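LAE5 (Uncultured bacterium, PDB 5JD3) probably hydrolyses carboxylic esters as a member of the GDSL-like lipase/acylhydrolase family. Local coordinates at residues Y23-I37 with L102-N114. Sequence-based numbering, arbitrary orientation.
Sequences YFAAGSKLVIIGDSI and LKPDYVAMMIGIN
Tyr106 lies in a hollow made by the loop ahead of strand 29-34. Phe24 turns its edge onto the face of the Tyr106 ring, CD1 standing 3.5 Å above the ring plane over its centre, with the planes at 81°, an edge-to-face pair. Ser28 CB meets the ring edge in plane, Leu30 CD1 fits against Tyr106 CB (3.6 Å), and Ala25 N donates to Tyr106 OH (3.1 Å). A chi1 of -62° sets the Tyr106 ring beside its own backbone N, where Phe24 and Ser28 meet it.

Strands 29-34 and 106-110 run parallel, 18° apart, joined by a ladder that includes Val31 N to Tyr106 O (3.0 Å). The small Ala108 receives Ile32 CG1 and Leu30 CD1 on the face of the sheet that carries Tyr106; on the other, Val31 CG2 presses on Pro104 CB (3.6 Å).

Near the C-terminal ends of the strands, Ile37 CG2 packs on CE of extended Met110 (3.7 Å). A water links Asp35 OD2 (2.8 Å) to the N-H groups of Gly112 and Asn114, while Asp35 OD1 caps Ile37 N. Ser36, hydrogen-bonded to His216, follows Asp35 just past strand 29-34, an inner strand of the parallel sheet, consistent with the nucleophile of the GDSL motif in the three-layer alpha/beta/alpha fold of the GDSL (SGNH) hydrolases.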
ATOM      1  N   TYR A  23       8.377  -3.456  15.249  1.00 48.10           N
ATOM      2  CA  TYR A  23       7.083  -4.089  15.045  1.00 44.91           C
ATOM      3  C   TYR A  23       7.265  -5.494  14.487  1.00 40.66           C
ATOM      4  O   TYR A  23       6.487  -6.404  14.782  1.00 36.28           O
ATOM      5  CB  TYR A  23       6.225  -3.236  14.105  1.00 47.29           C
ATOM      6  CG  TYR A  23       4.907  -3.856  13.700  1.00 46.19           C
ATOM      7  CD1 TYR A  23       3.778  -3.713  14.495  1.00 48.19           C
ATOM      8  CD2 TYR A  23       4.786  -4.568  12.513  1.00 41.21           C
ATOM      9  CE1 TYR A  23       2.569  -4.271  14.127  1.00 49.10           C
ATOM     10  CE2 TYR A  23       3.583  -5.131  12.137  1.00 41.56           C
ATOM     11  CZ  TYR A  23       2.477  -4.978  12.948  1.00 49.42           C
ATOM     12  OH  TYR A  23       1.276  -5.536  12.577  1.00 56.29           O
ATOM     13  N   PHE A  24       8.311  -5.662  13.687  1.00 41.42           N
ATOM     14  CA  PHE A  24       8.592  -6.933  13.034  1.00 38.00           C
ATOM     15  C   PHE A  24       9.545  -7.798  13.849  1.00 35.83           C
ATOM     16  O   PHE A  24      10.565  -7.319  14.343  1.00 34.95           O
ATOM     17  CB  PHE A  24       9.182  -6.693  11.642  1.00 35.75           C
ATOM     18  CG  PHE A  24       8.291  -5.895  10.738  1.00 35.36           C
ATOM     19  CD1 PHE A  24       7.193  -6.485  10.135  1.00 33.53           C
ATOM     20  CD2 PHE A  24       8.549  -4.557  10.491  1.00 35.59           C
ATOM     21  CE1 PHE A  24       6.367  -5.754   9.300  1.00 30.31           C
ATOM     22  CE2 PHE A  24       7.726  -3.821   9.657  1.00 32.85           C
ATOM     23  CZ  PHE A  24       6.635  -4.421   9.062  1.00 27.82           C
ATOM     24  N   ALA A  25       9.208  -9.075  13.991  1.00 34.50           N
ATOM     25  CA  ALA A  25      10.118 -10.029  14.608  1.00 35.70           C
ATOM     26  C   ALA A  25      11.287 -10.281  13.664  1.00 36.13           C
ATOM     27  O   ALA A  25      11.142 -10.162  12.447  1.00 36.61           O
ATOM     28  CB  ALA A  25       9.399 -11.326  14.938  1.00 34.72           C
ATOM     29  N   ALA A  26      12.443 -10.618  14.222  1.00 34.64           N
ATOM     30  CA  ALA A  26      13.636 -10.845  13.415  1.00 33.71           C
ATOM     31  C   ALA A  26      13.478 -12.071  12.521  1.00 35.88           C
ATOM     32  O   ALA A  26      12.900 -13.078  12.928  1.00 38.90           O
ATOM     33  CB  ALA A  26      14.858 -10.996  14.308  1.00 33.63           C
ATOM     34  N   GLY A  27      13.989 -11.972  11.298  1.00 33.61           N
ATOM     35  CA  GLY A  27      13.947 -13.080  10.360  1.00 36.37           C
ATOM     36  C   GLY A  27      12.576 -13.323   9.760  1.00 39.22           C
ATOM     37  O   GLY A  27      12.322 -14.382   9.187  1.00 44.78           O
ATOM     38  N   SER A  28      11.690 -12.340   9.887  1.00 37.08           N
ATOM     39  CA  SER A  28      10.326 -12.469   9.384  1.00 35.07           C
ATOM     40  C   SER A  28      10.234 -12.125   7.901  1.00 35.16           C
ATOM     41  O   SER A  28      11.055 -11.371   7.379  1.00 35.65           O
ATOM     42  CB  SER A  28       9.377 -11.574  10.181  1.00 31.22           C
ATOM     43  OG  SER A  28       9.402 -11.901  11.559  1.00 37.38           O
ATOM     44  N   LYS A  29       9.230 -12.680   7.228  1.00 33.64           N
ATOM     45  CA  LYS A  29       8.984 -12.349   5.829  1.00 33.77           C
ATOM     46  C   LYS A  29       7.744 -11.475   5.677  1.00 29.86           C
ATOM     47  O   LYS A  29       6.644 -11.866   6.066  1.00 29.91           O
ATOM     48  CB  LYS A  29       8.832 -13.615   4.982  1.00 37.97           C
ATOM     49  CG  LYS A  29       8.315 -13.331   3.576  1.00 37.70           C
ATOM     50  CD  LYS A  29       8.766 -14.380   2.572  1.00 40.83           C
ATOM     51  CE  LYS A  29       7.976 -15.667   2.712  1.00 43.95           C
ATOM     52  NZ  LYS A  29       8.149 -16.545   1.520  1.00 45.59           N
ATOM     53  N   LEU A  30       7.935 -10.291   5.106  1.00 26.64           N
ATOM     54  CA  LEU A  30       6.838  -9.363   4.873  1.00 28.51           C
ATOM     55  C   LEU A  30       6.442  -9.326   3.400  1.00 30.51           C
ATOM     56  O   LEU A  30       7.269  -9.046   2.532  1.00 27.46           O
ATOM     57  CB  LEU A  30       7.216  -7.957   5.346  1.00 25.76           C
ATOM     58  CG  LEU A  30       6.289  -6.820   4.912  1.00 30.63           C
ATOM     59  CD1 LEU A  30       4.892  -6.993   5.490  1.00 30.30           C
ATOM     60  CD2 LEU A  30       6.874  -5.473   5.308  1.00 32.57           C
ATOM     61  N   VAL A  31       5.174  -9.612   3.126  1.00 31.92           N
ATOM     62  CA  VAL A  31       4.653  -9.546   1.767  1.00 30.55           C
ATOM     63  C   VAL A  31       3.810  -8.291   1.585  1.00 32.40           C
ATOM     64  O   VAL A  31       2.814  -8.093   2.281  1.00 35.13           O
ATOM     65  CB  VAL A  31       3.810 -10.790   1.418  1.00 33.36           C
ATOM     66  CG1 VAL A  31       3.002 -10.551   0.152  1.00 34.91           C
ATOM     67  CG2 VAL A  31       4.705 -12.010   1.266  1.00 32.98           C
ATOM     68  N   ILE A  32       4.220  -7.441   0.649  1.00 26.37           N
ATOM     69  CA  ILE A  32       3.507  -6.201   0.373  1.00 27.45           C
ATOM     70  C   ILE A  32       2.805  -6.278  -0.978  1.00 26.31           C
ATOM     71  O   ILE A  32       3.447  -6.451  -2.015  1.00 21.56           O
ATOM     72  CB  ILE A  32       4.456  -4.990   0.399  1.00 27.06           C
ATOM     73  CG1 ILE A  32       5.240  -4.965   1.713  1.00 26.35           C
ATOM     74  CG2 ILE A  32       3.677  -3.698   0.211  1.00 23.73           C
ATOM     75  CD1 ILE A  32       6.278  -3.869   1.788  1.00 27.18           C
ATOM     76  N   ILE A  33       1.482  -6.148  -0.958  1.00 26.40           N
ATOM     77  CA  ILE A  33       0.674  -6.336  -2.155  1.00 30.40           C
ATOM     78  C   ILE A  33      -0.197  -5.108  -2.430  1.00 32.56           C
ATOM     79  O   ILE A  33      -0.685  -4.460  -1.503  1.00 32.18           O
ATOM     80  CB  ILE A  33      -0.207  -7.606  -2.022  1.00 26.32           C
ATOM     81  CG1 ILE A  33      -0.978  -7.884  -3.314  1.00 26.17           C
ATOM     82  CG2 ILE A  33      -1.151  -7.494  -0.830  1.00 25.26           C
ATOM     83  CD1 ILE A  33      -1.760  -9.179  -3.287  1.00 29.61           C
ATOM     84  N   GLY A  34      -0.371  -4.777  -3.707  1.00 32.82           N
ATOM     85  CA  GLY A  34      -1.173  -3.629  -4.092  1.00 30.64           C
ATOM     86  C   GLY A  34      -1.128  -3.326  -5.578  1.00 32.82           C
ATOM     87  O   GLY A  34      -0.913  -4.219  -6.398  1.00 33.70           O
ATOM     88  N   ASP A  35      -1.333  -2.058  -5.926  1.00 31.00           N
ATOM     89  CA  ASP A  35      -1.354  -1.639  -7.324  1.00 28.60           C
ATOM     90  C   ASP A  35       0.025  -1.199  -7.817  1.00 24.21           C
ATOM     91  O   ASP A  35       1.047  -1.695  -7.342  1.00 26.28           O
ATOM     92  CB  ASP A  35      -2.375  -0.516  -7.528  1.00 32.46           C
ATOM     93  CG  ASP A  35      -2.297   0.550  -6.452  1.00 38.13           C
ATOM     94  OD1 ASP A  35      -1.175   0.894  -6.023  1.00 39.88           O
ATOM     95  OD2 ASP A  35      -3.365   1.045  -6.031  1.00 40.28           O
ATOM     96  N   SER A  36       0.045  -0.270  -8.769  1.00 23.49           N
ATOM     97  CA  SER A  36       1.292   0.163  -9.398  1.00 29.49           C
ATOM     98  C   SER A  36       2.200   0.908  -8.429  1.00 32.89           C
ATOM     99  O   SER A  36       3.417   0.940  -8.609  1.00 35.39           O
ATOM    100  CB  SER A  36       1.005   1.047 -10.612  1.00 29.28           C
ATOM    101  OG  SER A  36       0.668   2.364 -10.215  1.00 37.95           O
ATOM    102  N   ILE A  37       1.603   1.514  -7.407  1.00 33.05           N
ATOM    103  CA  ILE A  37       2.372   2.220  -6.391  1.00 31.55           C
ATOM    104  C   ILE A  37       3.222   1.220  -5.610  1.00 25.73           C
ATOM    105  O   ILE A  37       4.317   1.543  -5.149  1.00 25.75           O
ATOM    106  CB  ILE A  37       1.455   3.010  -5.439  1.00 27.78           C
ATOM    107  CG1 ILE A  37       0.559   3.956  -6.240  1.00 23.85           C
ATOM    108  CG2 ILE A  37       2.275   3.798  -4.428  1.00 24.49           C
ATOM    109  CD1 ILE A  37       1.328   4.949  -7.088  1.00 23.78           C
ATOM    110  N   LEU A 102       2.680 -17.938  -0.239  1.00 41.97           N
ATOM    111  CA  LEU A 102       4.047 -17.538   0.068  1.00 41.28           C
ATOM    112  C   LEU A 102       4.355 -17.706   1.552  1.00 42.09           C
ATOM    113  O   LEU A 102       5.494 -17.518   1.979  1.00 40.32           O
ATOM    114  CB  LEU A 102       4.289 -16.090  -0.362  1.00 40.28           C
ATOM    115  CG  LEU A 102       4.118 -15.822  -1.859  1.00 41.94           C
ATOM    116  CD1 LEU A 102       4.485 -14.385  -2.200  1.00 40.93           C
ATOM    117  CD2 LEU A 102       4.946 -16.800  -2.676  1.00 44.35           C
ATOM    118  N   LYS A 103       3.367 -18.065   2.354  1.00 45.46           N
ATOM    119  CA  LYS A 103       3.545 -18.260   3.792  1.00 45.57           C
ATOM    120  C   LYS A 103       4.183 -17.107   4.525  1.00 43.10           C
ATOM    121  O   LYS A 103       5.212 -17.253   5.124  1.00 47.20           O
ATOM    122  CB  LYS A 103       4.286 -19.558   4.086  1.00 49.69           C
ATOM    123  CG  LYS A 103       3.632 -20.814   3.580  1.00 56.68           C
ATOM    124  CD  LYS A 103       4.656 -21.700   2.901  1.00 65.71           C
ATOM    125  CE  LYS A 103       4.096 -23.012   2.359  1.00 72.65           C
ATOM    126  NZ  LYS A 103       2.698 -22.991   1.829  1.00 73.52           N
ATOM    127  N   PRO A 104       3.589 -15.940   4.471  1.00 38.19           N
ATOM    128  CA  PRO A 104       4.251 -14.773   5.058  1.00 37.92           C
ATOM    129  C   PRO A 104       4.043 -14.670   6.564  1.00 37.60           C
ATOM    130  O   PRO A 104       3.078 -15.219   7.097  1.00 38.74           O
ATOM    131  CB  PRO A 104       3.578 -13.607   4.339  1.00 34.64           C
ATOM    132  CG  PRO A 104       2.189 -14.096   4.104  1.00 31.01           C
ATOM    133  CD  PRO A 104       2.281 -15.588   3.889  1.00 35.75           C
ATOM    134  N   ASP A 105       4.950 -13.971   7.239  1.00 36.83           N
ATOM    135  CA  ASP A 105       4.802 -13.691   8.660  1.00 37.24           C
ATOM    136  C   ASP A 105       4.002 -12.408   8.840  1.00 35.51           C
ATOM    137  O   ASP A 105       3.257 -12.253   9.806  1.00 30.64           O
ATOM    138  CB  ASP A 105       6.171 -13.572   9.332  1.00 39.96           C
ATOM    139  CG  ASP A 105       6.976 -14.852   9.240  1.00 44.01           C
ATOM    140  OD1 ASP A 105       6.465 -15.909   9.668  1.00 45.91           O
ATOM    141  OD2 ASP A 105       8.115 -14.804   8.733  1.00 44.20           O
ATOM    142  N   TYR A 106       4.168 -11.492   7.893  1.00 38.93           N
ATOM    143  CA  TYR A 106       3.434 -10.235   7.891  1.00 34.38           C
ATOM    144  C   TYR A 106       2.906  -9.933   6.493  1.00 35.39           C
ATOM    145  O   TYR A 106       3.522 -10.301   5.494  1.00 34.42           O
ATOM    146  CB  TYR A 106       4.323  -9.085   8.369  1.00 34.58           C
ATOM    147  CG  TYR A 106       4.818  -9.220   9.790  1.00 37.14           C
ATOM    148  CD1 TYR A 106       4.107  -8.670  10.848  1.00 35.41           C
ATOM    149  CD2 TYR A 106       6.003  -9.885  10.073  1.00 43.96           C
ATOM    150  CE1 TYR A 106       4.557  -8.785  12.149  1.00 40.75           C
ATOM    151  CE2 TYR A 106       6.461 -10.006  11.371  1.00 46.89           C
ATOM    152  CZ  TYR A 106       5.736  -9.454  12.405  1.00 45.46           C
ATOM    153  OH  TYR A 106       6.191  -9.573  13.697  1.00 45.09           O
ATOM    154  N   VAL A 107       1.759  -9.265   6.429  1.00 35.00           N
ATOM    155  CA  VAL A 107       1.204  -8.829   5.155  1.00 31.65           C
ATOM    156  C   VAL A 107       0.862  -7.346   5.193  1.00 30.12           C
ATOM    157  O   VAL A 107       0.097  -6.897   6.047  1.00 31.40           O
ATOM    158  CB  VAL A 107      -0.060  -9.624   4.773  1.00 29.80           C
ATOM    159  CG1 VAL A 107      -0.742  -8.990   3.570  1.00 27.89           C
ATOM    160  CG2 VAL A 107       0.290 -11.073   4.487  1.00 30.43           C
ATOM    161  N   ALA A 108       1.441  -6.589   4.270  1.00 24.29           N
ATOM    162  CA  ALA A 108       1.099  -5.184   4.112  1.00 23.33           C
ATOM    163  C   ALA A 108       0.283  -5.004   2.840  1.00 28.99           C
ATOM    164  O   ALA A 108       0.676  -5.468   1.771  1.00 25.58           O
ATOM    165  CB  ALA A 108       2.350  -4.324   4.077  1.00 24.85           C
ATOM    166  N   MET A 109      -0.861  -4.341   2.957  1.00 30.91           N
ATOM    167  CA  MET A 109      -1.731  -4.146   1.807  1.00 32.28           C
ATOM    168  C   MET A 109      -2.068  -2.679   1.584  1.00 35.56           C
ATOM    169  O   MET A 109      -2.448  -1.963   2.512  1.00 36.17           O
ATOM    170  CB  MET A 109      -3.018  -4.959   1.964  1.00 30.42           C
ATOM    171  CG  MET A 109      -4.068  -4.663   0.906  1.00 29.53           C
ATOM    172  SD  MET A 109      -5.394  -5.882   0.881  1.00 49.66           S
ATOM    173  CE  MET A 109      -5.750  -6.031   2.628  1.00 23.57           C
ATOM    174  N   MET A 110      -1.915  -2.240   0.341  1.00 31.93           N
ATOM    175  CA  MET A 110      -2.292  -0.893  -0.050  1.00 31.01           C
ATOM    176  C   MET A 110      -3.123  -0.940  -1.324  1.00 30.73           C
ATOM    177  O   MET A 110      -2.603  -1.202  -2.410  1.00 33.50           O
ATOM    178  CB  MET A 110      -1.055  -0.022  -0.252  1.00 28.19           C
ATOM    179  CG  MET A 110      -1.373   1.329  -0.841  1.00 30.85           C
ATOM    180  SD  MET A 110       0.080   2.363  -1.046  1.00 67.04           S
ATOM    181  CE  MET A 110      -0.587   3.572  -2.170  1.00 49.54           C
ATOM    182  N   ILE A 111      -4.420  -0.690  -1.186  1.00 28.61           N
ATOM    183  CA  ILE A 111      -5.335  -0.795  -2.312  1.00 28.19           C
ATOM    184  C   ILE A 111      -6.487   0.195  -2.154  1.00 29.88           C
ATOM    185  O   ILE A 111      -6.871   0.542  -1.036  1.00 29.60           O
ATOM    186  CB  ILE A 111      -5.878  -2.241  -2.451  1.00 17.24           C
ATOM    187  CG1 ILE A 111      -6.432  -2.487  -3.856  1.00 17.23           C
ATOM    188  CG2 ILE A 111      -6.906  -2.551  -1.365  1.00 16.85           C
ATOM    189  CD1 ILE A 111      -5.363  -2.526  -4.927  1.00 19.50           C
ATOM    190  N   GLY A 112      -7.022   0.670  -3.275  1.00 26.54           N
ATOM    191  CA  GLY A 112      -8.129   1.606  -3.239  1.00 29.13           C
ATOM    192  C   GLY A 112      -8.019   2.741  -4.239  1.00 31.77           C
ATOM    193  O   GLY A 112      -9.032   3.310  -4.646  1.00 32.29           O
ATOM    194  N   ILE A 113      -6.793   3.073  -4.634  1.00 27.16           N
ATOM    195  CA  ILE A 113      -6.561   4.176  -5.563  1.00 26.82           C
ATOM    196  C   ILE A 113      -7.271   3.950  -6.895  1.00 28.22           C
ATOM    197  O   ILE A 113      -8.049   4.796  -7.339  1.00 28.79           O
ATOM    198  CB  ILE A 113      -5.056   4.391  -5.819  1.00 24.68           C
ATOM    199  CG1 ILE A 113      -4.384   4.968  -4.572  1.00 27.41           C
ATOM    200  CG2 ILE A 113      -4.841   5.324  -7.001  1.00 26.87           C
ATOM    201  CD1 ILE A 113      -2.920   5.301  -4.765  1.00 30.52           C
ATOM    202  N   ASN A 114      -7.012   2.808  -7.523  1.00 21.06           N
ATOM    203  CA  ASN A 114      -7.655   2.475  -8.789  1.00 24.86           C
ATOM    204  C   ASN A 114      -9.151   2.241  -8.617  1.00 29.77           C
ATOM    205  O   ASN A 114      -9.936   2.502  -9.527  1.00 34.30           O
ATOM    206  CB  ASN A 114      -6.999   1.243  -9.413  1.00 21.96           C
ATOM    207  CG  ASN A 114      -5.579   1.509  -9.865  1.00 22.07           C
ATOM    208  OD1 ASN A 114      -5.274   2.577 -10.399  1.00 25.16           O
ATOM    209  ND2 ASN A 114      -4.698   0.541  -9.648  1.00 18.99           N
TER
HETATM  210  O   HOH W   1      -6.159   0.609  -6.203  1.00 37.82           O